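Local coordinates for NYN domain-containing protein (Vibrio parahaemolyticus, PDB 2QIP), which is of uncertain function but belongs to the NYN family of PIN-like proteins and may act as an RNA nuclease, at residues L100-I105 with S122-R127. Residues are numbered along the deposited sequence; the frame is centred on the assembly and turned at random.
With EDO (1,2-ethanediol), chain E; EDO (1,2-ethanediol), chain D.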
loop_
_atom_site.group_PDB
_atom_site.type_symbol
_atom_site.label_atom_id
_atom_site.label_comp_id
_atom_site.label_asym_id
_atom_site.label_seq_id
_atom_site.Cartn_x
_atom_site.Cartn_y
_atom_site.Cartn_z
ATOM N N LEU A 100 1.810 1.508 -5.477
ATOM C CA LEU A 100 1.473 1.305 -6.899
ATOM C C LEU A 100 2.467 2.024 -7.821
ATOM O O LEU A 100 2.966 1.451 -8.795
ATOM C CB LEU A 100 0.071 1.829 -7.180
ATOM C CG LEU A 100 -1.068 1.005 -6.605
ATOM C CD1 LEU A 100 -2.353 1.801 -6.775
ATOM C CD2 LEU A 100 -1.172 -0.358 -7.266
ATOM N N ASP A 101 2.726 3.292 -7.526
ATOM C CA ASP A 101 3.559 4.109 -8.408
ATOM C C ASP A 101 5.036 3.713 -8.351
ATOM O O ASP A 101 5.727 3.769 -9.383
ATOM C CB ASP A 101 3.393 5.601 -8.065
ATOM C CG ASP A 101 2.074 6.184 -8.550
ATOM O OD1 ASP A 101 1.323 5.506 -9.304
ATOM O OD2 ASP A 101 1.818 7.361 -8.180
ATOM N N ALA A 102 5.525 3.342 -7.166
ATOM C CA ALA A 102 6.932 3.001 -7.027
ATOM C C ALA A 102 7.235 1.734 -7.826
ATOM O O ALA A 102 8.251 1.657 -8.510
ATOM C CB ALA A 102 7.290 2.807 -5.571
ATOM N N ILE A 103 6.351 0.738 -7.742
ATOM C CA ILE A 103 6.563 -0.471 -8.570
ATOM C C ILE A 103 6.467 -0.178 -10.058
ATOM O O ILE A 103 7.253 -0.716 -10.862
ATOM C CB ILE A 103 5.571 -1.570 -8.209
ATOM C CG1 ILE A 103 5.974 -2.170 -6.882
ATOM C CG2 ILE A 103 5.483 -2.654 -9.316
ATOM C CD1 ILE A 103 7.358 -2.919 -6.879
ATOM N N GLU A 104 5.510 0.673 -10.444
ATOM C CA GLU A 104 5.388 1.045 -11.844
ATOM C C GLU A 104 6.639 1.737 -12.400
ATOM O O GLU A 104 7.019 1.518 -13.556
ATOM C CB GLU A 104 4.140 1.900 -12.078
ATOM C CG GLU A 104 2.894 1.078 -12.261
ATOM C CD GLU A 104 1.682 1.954 -12.488
ATOM O OE1 GLU A 104 0.622 1.642 -11.914
ATOM O OE2 GLU A 104 1.809 2.977 -13.198
ATOM N N ILE A 105 7.273 2.589 -11.601
ATOM C CA ILE A 105 8.397 3.364 -12.114
ATOM C C ILE A 105 9.722 2.607 -12.009
ATOM O O ILE A 105 10.659 2.925 -12.728
ATOM C CB ILE A 105 8.466 4.774 -11.435
ATOM C CG1 ILE A 105 9.286 5.760 -12.287
ATOM C CG2 ILE A 105 9.040 4.681 -10.008
ATOM C CD1 ILE A 105 8.651 6.147 -13.586
ATOM N N SER A 122 8.933 -1.076 3.967
ATOM C CA SER A 122 9.988 -2.090 3.862
ATOM C C SER A 122 9.625 -3.150 2.829
ATOM O O SER A 122 10.504 -3.617 2.088
ATOM C CB SER A 122 10.229 -2.776 5.212
ATOM O OG SER A 122 10.618 -1.797 6.147
ATOM N N LEU A 123 8.346 -3.545 2.788
ATOM C CA LEU A 123 7.954 -4.572 1.829
ATOM C C LEU A 123 8.094 -4.081 0.394
ATOM O O LEU A 123 8.407 -4.864 -0.526
ATOM C CB LEU A 123 6.532 -5.068 2.065
ATOM C CG LEU A 123 6.359 -6.126 3.171
ATOM C CD1 LEU A 123 6.650 -5.560 4.554
ATOM C CD2 LEU A 123 4.959 -6.711 3.124
ATOM N N LEU A 124 7.867 -2.786 0.207
ATOM C CA LEU A 124 7.995 -2.178 -1.121
ATOM C C LEU A 124 9.458 -2.110 -1.546
ATOM O O LEU A 124 9.799 -2.445 -2.694
ATOM C CB LEU A 124 7.360 -0.784 -1.119
ATOM C CG LEU A 124 7.686 0.116 -2.318
ATOM C CD1 LEU A 124 7.188 -0.482 -3.643
ATOM C CD2 LEU A 124 7.114 1.517 -2.056
ATOM N N VAL A 125 10.332 -1.701 -0.619
ATOM C CA VAL A 125 11.761 -1.659 -0.915
ATOM C C VAL A 125 12.240 -3.058 -1.329
ATOM O O VAL A 125 12.911 -3.224 -2.365
ATOM C CB VAL A 125 12.538 -1.131 0.309
ATOM C CG1 VAL A 125 14.040 -1.337 0.140
ATOM C CG2 VAL A 125 12.161 0.349 0.572
ATOM N N GLU A 126 11.889 -4.061 -0.529
ATOM C CA GLU A 126 12.278 -5.443 -0.818
ATOM C C GLU A 126 11.781 -5.861 -2.204
ATOM O O GLU A 126 12.509 -6.498 -2.955
ATOM C CB GLU A 126 11.731 -6.385 0.256
ATOM C CG GLU A 126 11.925 -7.868 -0.010
ATOM C CD GLU A 126 11.252 -8.717 1.053
ATOM O OE1 GLU A 126 9.999 -8.724 1.123
ATOM O OE2 GLU A 126 11.987 -9.347 1.830
ATOM N N ARG A 127 10.541 -5.525 -2.547
ATOM C CA ARG A 127 9.970 -5.988 -3.820
ATOM C C ARG A 127 10.662 -5.313 -5.007
ATOM O O ARG A 127 10.867 -5.938 -6.050
ATOM C CB ARG A 127 8.467 -5.734 -3.865
ATOM C CG ARG A 127 7.736 -6.614 -4.876
ATOM C CD ARG A 127 7.731 -8.099 -4.503
ATOM N NE ARG A 127 7.168 -8.352 -3.174
ATOM C CZ ARG A 127 5.905 -8.727 -2.939
ATOM N NH1 ARG A 127 5.051 -8.887 -3.930
ATOM N NH2 ARG A 127 5.474 -8.887 -1.689
HETATM C C1 EDO E . 10.542 -6.690 4.279
HETATM O O1 EDO E . 9.833 -7.909 4.012
HETATM C C2 EDO E . 10.710 -6.591 5.786
HETATM O O2 EDO E . 11.544 -7.679 6.208
HETATM C C1 EDO D . -0.846 3.447 -14.392
HETATM O O1 EDO D . -0.400 4.637 -13.740
HETATM C C2 EDO D . -1.835 3.719 -15.509
HETATM O O2 EDO D . -3.139 3.330 -15.063
#
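Arg127 meets Ile103 through its aliphatic stem, Arg127 CG lying 4.2 Å from Ile103 CD1, while its flat guanidinium turns from the interface to the second subunit, NH1 forming salt bridges with Glu104 and Asp101 there. The flat carboxylates of Glu104 and Glu126 lie off the interface: Glu104 OE1 returns the same bridge to Arg127 NH1 of the second subunit, and Glu126 OE1 accepts a hydrogen bond from O1 of a 1,2-ethanediol, probably from the crystallisation liquor. Leu124 carries the apolar contact. It reaches across to helix 95-105 and sets both methyls against Ala102, Leu124 CD2 at 3.7 Å and CD1 at 3.8 Å from Ala102 CB, its chi1 of 166° turning CG away from the backbone N. The two helices are neighbours over a parallel, Rossmann-like sheet of the PIN type, one leading into strand 111-115 and the other following it; the axes of segments 100-105 and 122-127 approach to 10.4 Å at 11°. Ile103 and Leu124 lie side by side, pointing contrary ways, with Ile103 CG1, beside its backbone N (chi1 -74°), 3.8 Å from Leu124 CD1. Toward the sheet, Ala102 rests on Leu15 of strand 10-17, whereas Ile103 also packs against Ile128 and Tyr132, farther along helix 122-132.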